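Local coordinates for protein vacuolar aminopeptidase 1 (Saccharomyces cerevisiae, PDB 5JGF) that removes amino acids, preferably neutral or hydrophobic ones, from the N-terminus of peptides as a zinc-dependent vacuolar enzyme and travels as the major cargo of the Cvt pathway, at residues D[221-224]-D[229-232]; D[369-374]-D[379-384]. All coordinates share one frame; numbering follows the deposited sequence.

Interaction 1: residues D[221-224]-D[229-232]; sequences YVAK and EVSE
Ala-223 presses its one methyl group against the start of the short 3-10 turn at Val-230. The CB of Ala-223 lies 4.0 Å from CG2 of Val-230 and 4.1 Å from Val-230 N, so the methyl meets a branch of the valine and the peptide nitrogen beside it together. The torsion of Val-230 accounts for this: CG1 is set anti to the backbone N (chi1 171°), which leaves CG2 next to that nitrogen. Glu-229 C is also near, 4.2 Å from Ala-223 CB. Around this touch, Val-230 packs on Leu-219 and Arg-220, one turn earlier in helix 216-226, and Ala-223 on Leu-233. The chain thus folds back on the C-terminal part of the helix just before strand 233-242 of the antiparallel sheet, while Tyr-221 of the helix packs on Ile-251 of a neighbouring subunit.

The turn is held in shape from within. Glu-229 N gives an almost straight hydrogen bond (174°) to Glu-232 OE1 at 2.8 Å, meeting the carboxylate on its anti side and 27° out of its plane. In the other direction Glu-232 N bonds to Glu-229 O at 2.9 Å. A salt bridge from Glu-232 OE1 to Lys-142 and a hydrogen bond from OE2 to the Lys-143 amide tie the turn to the residues just past strand 132-140.

Between the segments there is one methyl-to-methyl touch plus the edge of the backbone, about 85 Å² in all and without a polar bond, so the turn is probably placed largely by the bonds of the Glu-232 carboxylate.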
loop_
_atom_site.group_PDB
_atom_site.type_symbol
_atom_site.label_atom_id
_atom_site.label_comp_id
_atom_site.label_asym_id
_atom_site.label_seq_id
_atom_site.Cartn_x
_atom_site.Cartn_y
_atom_site.Cartn_z
ATOM N N TYR D 221 8.324 -4.741 -54.293
ATOM C CA TYR D 221 7.591 -5.982 -54.098
ATOM C C TYR D 221 6.102 -5.871 -54.432
ATOM O O TYR D 221 5.577 -6.688 -55.192
ATOM C CB TYR D 221 7.776 -6.480 -52.658
ATOM C CG TYR D 221 7.060 -7.781 -52.374
ATOM C CD1 TYR D 221 5.912 -7.811 -51.583
ATOM C CD2 TYR D 221 7.507 -8.978 -52.932
ATOM C CE1 TYR D 221 5.222 -9.000 -51.361
ATOM C CE2 TYR D 221 6.825 -10.171 -52.718
ATOM C CZ TYR D 221 5.683 -10.175 -51.934
ATOM O OH TYR D 221 4.993 -11.348 -51.748
ATOM N N VAL D 222 5.417 -4.873 -53.882
ATOM C CA VAL D 222 3.989 -4.727 -54.160
ATOM C C VAL D 222 3.724 -4.276 -55.595
ATOM O O VAL D 222 2.672 -4.573 -56.155
ATOM C CB VAL D 222 3.307 -3.749 -53.173
ATOM C CG1 VAL D 222 3.428 -4.287 -51.749
ATOM C CG2 VAL D 222 3.920 -2.373 -53.279
ATOM N N ALA D 223 4.678 -3.565 -56.188
ATOM C CA ALA D 223 4.531 -3.115 -57.569
ATOM C C ALA D 223 4.590 -4.358 -58.450
ATOM O O ALA D 223 3.814 -4.505 -59.394
ATOM C CB ALA D 223 5.655 -2.154 -57.936
ATOM N N LYS D 224 5.511 -5.258 -58.123
ATOM C CA LYS D 224 5.665 -6.505 -58.866
ATOM C C LYS D 224 4.397 -7.353 -58.760
ATOM O O LYS D 224 3.929 -7.911 -59.753
ATOM C CB LYS D 224 6.861 -7.295 -58.325
ATOM C CG LYS D 224 7.060 -8.647 -58.995
ATOM C CD LYS D 224 8.185 -9.438 -58.333
ATOM C CE LYS D 224 8.298 -10.825 -58.948
ATOM N NZ LYS D 224 9.355 -11.661 -58.305
ATOM N N GLU D 229 4.753 -0.273 -62.304
ATOM C CA GLU D 229 6.067 0.271 -61.986
ATOM C C GLU D 229 5.997 1.025 -60.661
ATOM O O GLU D 229 4.950 1.566 -60.307
ATOM C CB GLU D 229 6.532 1.227 -63.089
ATOM C CG GLU D 229 6.646 0.594 -64.467
ATOM C CD GLU D 229 7.576 -0.601 -64.481
ATOM O OE1 GLU D 229 8.723 -0.469 -64.005
ATOM O OE2 GLU D 229 7.163 -1.672 -64.974
ATOM N N VAL D 230 7.109 1.058 -59.934
ATOM C CA VAL D 230 7.158 1.760 -58.655
ATOM C C VAL D 230 6.762 3.229 -58.830
ATOM O O VAL D 230 6.027 3.782 -58.013
ATOM C CB VAL D 230 8.572 1.680 -58.021
ATOM C CG1 VAL D 230 8.659 2.597 -56.803
ATOM C CG2 VAL D 230 8.872 0.242 -57.604
ATOM N N SER D 231 7.243 3.854 -59.902
ATOM C CA SER D 231 6.935 5.257 -60.171
ATOM C C SER D 231 5.434 5.504 -60.292
ATOM O O SER D 231 4.959 6.621 -60.076
ATOM C CB SER D 231 7.619 5.711 -61.463
ATOM O OG SER D 231 7.132 4.979 -62.578
ATOM N N GLU D 232 4.689 4.458 -60.628
ATOM C CA GLU D 232 3.248 4.576 -60.800
ATOM C C GLU D 232 2.443 4.469 -59.505
ATOM O O GLU D 232 1.257 4.793 -59.484
ATOM C CB GLU D 232 2.773 3.529 -61.811
ATOM C CG GLU D 232 3.536 3.604 -63.131
ATOM C CD GLU D 232 3.094 2.562 -64.140
ATOM O OE1 GLU D 232 3.094 1.360 -63.800
ATOM O OE2 GLU D 232 2.757 2.946 -65.280
#

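Interaction 2: residues D[369-374]-D[379-384]; sequences ITLSLD and MATDVV
The flat group at the middle is the peptide after Ser-372; Met-379 covers one face and Thr-381 meets its oxygen. CB and CG of Met-379 lie over that face, with CG 3.8 Å from Ser-372 O. At the carbonyl's end Thr-381 OG1 donates a short hydrogen bond, 2.7 Å to Ser-372 O, coming in nearly along the C=O axis (163°). Thr-381 CG2 falls on the other side of the peptide plane and touches Leu-373 CD2 at 3.8 Å. The methionine chain, bent at chi2 (-63°), brings SD to 3.6 Å from Ser-372 CB; Ser-372 OG is hydrogen-bonded to Asn-346 ND2. A water joins the backbones, accepting from Asp-374 N at 3.1 Å and donating to Thr-381 O at 2.6 Å.

Thr-381 OG1 also accepts from Asp-429 N, so a valine here would probably leave both the Ser-372 carbonyl and that amide without their mate. Asp-374 OD2 reaches forward into the intervening loop, to His-378 ND1 and the Asn-376 amide. Leu-373 rests on Pro-101 of a neighbouring subunit.

Strand 369-372 runs between strands 426-434 and 400-403 in the mixed sheet, and this loop leads from it into helix 383-396, the connection of a beta-alpha-beta unit. Asp-382 caps the helix start through Gly-385 N, and Leu-371 and Leu-373 pack on Thr-386 of that helix and Tyr-402 of strand 400-403.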
loop_
_atom_site.group_PDB
_atom_site.type_symbol
_atom_site.label_atom_id
_atom_site.label_comp_id
_atom_site.label_asym_id
_atom_site.label_seq_id
_atom_site.Cartn_x
_atom_site.Cartn_y
_atom_site.Cartn_z
ATOM N N ILE D 369 -27.951 -21.776 -35.623
ATOM C CA ILE D 369 -27.782 -20.346 -35.404
ATOM C C ILE D 369 -27.991 -19.999 -33.931
ATOM O O ILE D 369 -28.739 -20.675 -33.224
ATOM C CB ILE D 369 -28.783 -19.543 -36.282
ATOM C CG1 ILE D 369 -28.251 -18.131 -36.539
ATOM C CG2 ILE D 369 -30.158 -19.496 -35.609
ATOM C CD1 ILE D 369 -27.076 -18.089 -37.508
ATOM N N THR D 370 -27.327 -18.943 -33.473
ATOM C CA THR D 370 -27.453 -18.516 -32.088
ATOM C C THR D 370 -28.057 -17.124 -32.000
ATOM O O THR D 370 -27.573 -16.182 -32.620
ATOM C CB THR D 370 -26.083 -18.516 -31.373
ATOM O OG1 THR D 370 -25.576 -19.854 -31.338
ATOM C CG2 THR D 370 -26.222 -17.997 -29.936
ATOM N N LEU D 371 -29.132 -17.015 -31.232
ATOM C CA LEU D 371 -29.812 -15.749 -31.043
ATOM C C LEU D 371 -29.045 -14.970 -29.972
ATOM O O LEU D 371 -28.697 -15.526 -28.926
ATOM C CB LEU D 371 -31.247 -16.023 -30.589
ATOM C CG LEU D 371 -32.386 -15.123 -31.060
ATOM C CD1 LEU D 371 -32.296 -14.864 -32.561
ATOM C CD2 LEU D 371 -33.699 -15.811 -30.713
ATOM N N SER D 372 -28.759 -13.700 -30.246
ATOM C CA SER D 372 -28.035 -12.852 -29.297
ATOM C C SER D 372 -29.054 -12.007 -28.550
ATOM O O SER D 372 -29.767 -11.194 -29.148
ATOM C CB SER D 372 -27.038 -11.949 -30.025
ATOM O OG SER D 372 -26.026 -12.711 -30.661
ATOM N N LEU D 373 -29.115 -12.203 -27.237
ATOM C CA LEU D 373 -30.074 -11.498 -26.406
ATOM C C LEU D 373 -29.404 -10.641 -25.346
ATOM O O LEU D 373 -28.432 -11.062 -24.721
ATOM C CB LEU D 373 -30.993 -12.514 -25.726
ATOM C CG LEU D 373 -31.739 -13.475 -26.653
ATOM C CD1 LEU D 373 -31.612 -14.897 -26.130
ATOM C CD2 LEU D 373 -33.199 -13.054 -26.753
ATOM N N ASP D 374 -29.935 -9.440 -25.147
ATOM C CA ASP D 374 -29.408 -8.522 -24.143
ATOM C C ASP D 374 -30.484 -7.521 -23.761
ATOM O O ASP D 374 -31.053 -6.852 -24.624
ATOM C CB ASP D 374 -28.197 -7.762 -24.667
ATOM C CG ASP D 374 -27.532 -6.946 -23.587
ATOM O OD1 ASP D 374 -26.835 -7.549 -22.748
ATOM O OD2 ASP D 374 -27.720 -5.711 -23.561
ATOM N N MET D 379 -27.905 -5.513 -27.896
ATOM C CA MET D 379 -28.482 -6.239 -29.031
ATOM C C MET D 379 -29.871 -5.645 -29.270
ATOM O O MET D 379 -30.504 -5.165 -28.336
ATOM C CB MET D 379 -28.616 -7.728 -28.708
ATOM C CG MET D 379 -27.303 -8.432 -28.367
ATOM S SD MET D 379 -26.135 -8.441 -29.740
ATOM C CE MET D 379 -24.573 -8.354 -28.858
ATOM N N ALA D 380 -30.342 -5.679 -30.512
ATOM C CA ALA D 380 -31.657 -5.123 -30.850
ATOM C C ALA D 380 -32.782 -6.153 -30.726
ATOM O O ALA D 380 -33.965 -5.808 -30.814
ATOM C CB ALA D 380 -31.628 -4.559 -32.264
ATOM N N THR D 381 -32.404 -7.411 -30.520
ATOM C CA THR D 381 -33.350 -8.518 -30.393
ATOM C C THR D 381 -34.468 -8.234 -29.385
ATOM O O THR D 381 -34.205 -7.805 -28.256
ATOM C CB THR D 381 -32.613 -9.807 -29.968
ATOM O OG1 THR D 381 -31.551 -10.072 -30.894
ATOM C CG2 THR D 381 -33.567 -10.998 -29.948
ATOM N N ASP D 382 -35.713 -8.466 -29.798
ATOM C CA ASP D 382 -36.861 -8.250 -28.918
ATOM C C ASP D 382 -37.731 -9.508 -28.861
ATOM O O ASP D 382 -37.445 -10.499 -29.539
ATOM C CB ASP D 382 -37.694 -7.039 -29.372
ATOM C CG ASP D 382 -38.282 -7.206 -30.766
ATOM O OD1 ASP D 382 -38.256 -8.330 -31.308
ATOM O OD2 ASP D 382 -38.785 -6.202 -31.316
ATOM N N VAL D 383 -38.793 -9.465 -28.058
ATOM C CA VAL D 383 -39.661 -10.627 -27.885
ATOM C C VAL D 383 -40.333 -11.107 -29.168
ATOM O O VAL D 383 -40.427 -12.311 -29.402
ATOM C CB VAL D 383 -40.732 -10.364 -26.785
ATOM C CG1 VAL D 383 -41.741 -9.328 -27.255
ATOM C CG2 VAL D 383 -41.411 -11.671 -26.401
ATOM N N VAL D 384 -40.798 -10.179 -30.002
ATOM C CA VAL D 384 -41.438 -10.569 -31.257
ATOM C C VAL D 384 -40.403 -11.162 -32.211
ATOM O O VAL D 384 -40.659 -12.171 -32.870
ATOM C CB VAL D 384 -42.128 -9.364 -31.933
ATOM C CG1 VAL D 384 -42.614 -9.747 -33.327
ATOM C CG2 VAL D 384 -43.299 -8.904 -31.082
HETATM O O HOH W 1 -31.884 -7.946 -27.033
#

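In the fold
Going along the chain from the N terminus, interaction 1 comes first: it closes the short turn between the end of helix 216-226 and strand 233-242, a member of the six-stranded antiparallel sheet. Interaction 2 follows well downstream, after helix 261-278 and strands 289-295 and 339-347 of the large mixed sheet, and closes the loop that links strand 369-372 to helix 383-396. The two are in series, neither nested nor crossed, and they do not touch; the centres of interaction 1 and interaction 2 are about 48 Å apart, on opposite sides of the chain's centre. Interaction 1 lies far from the zinc site, whereas in interaction 2 the Met-379 side chain is about 9 Å from a bound zinc ion.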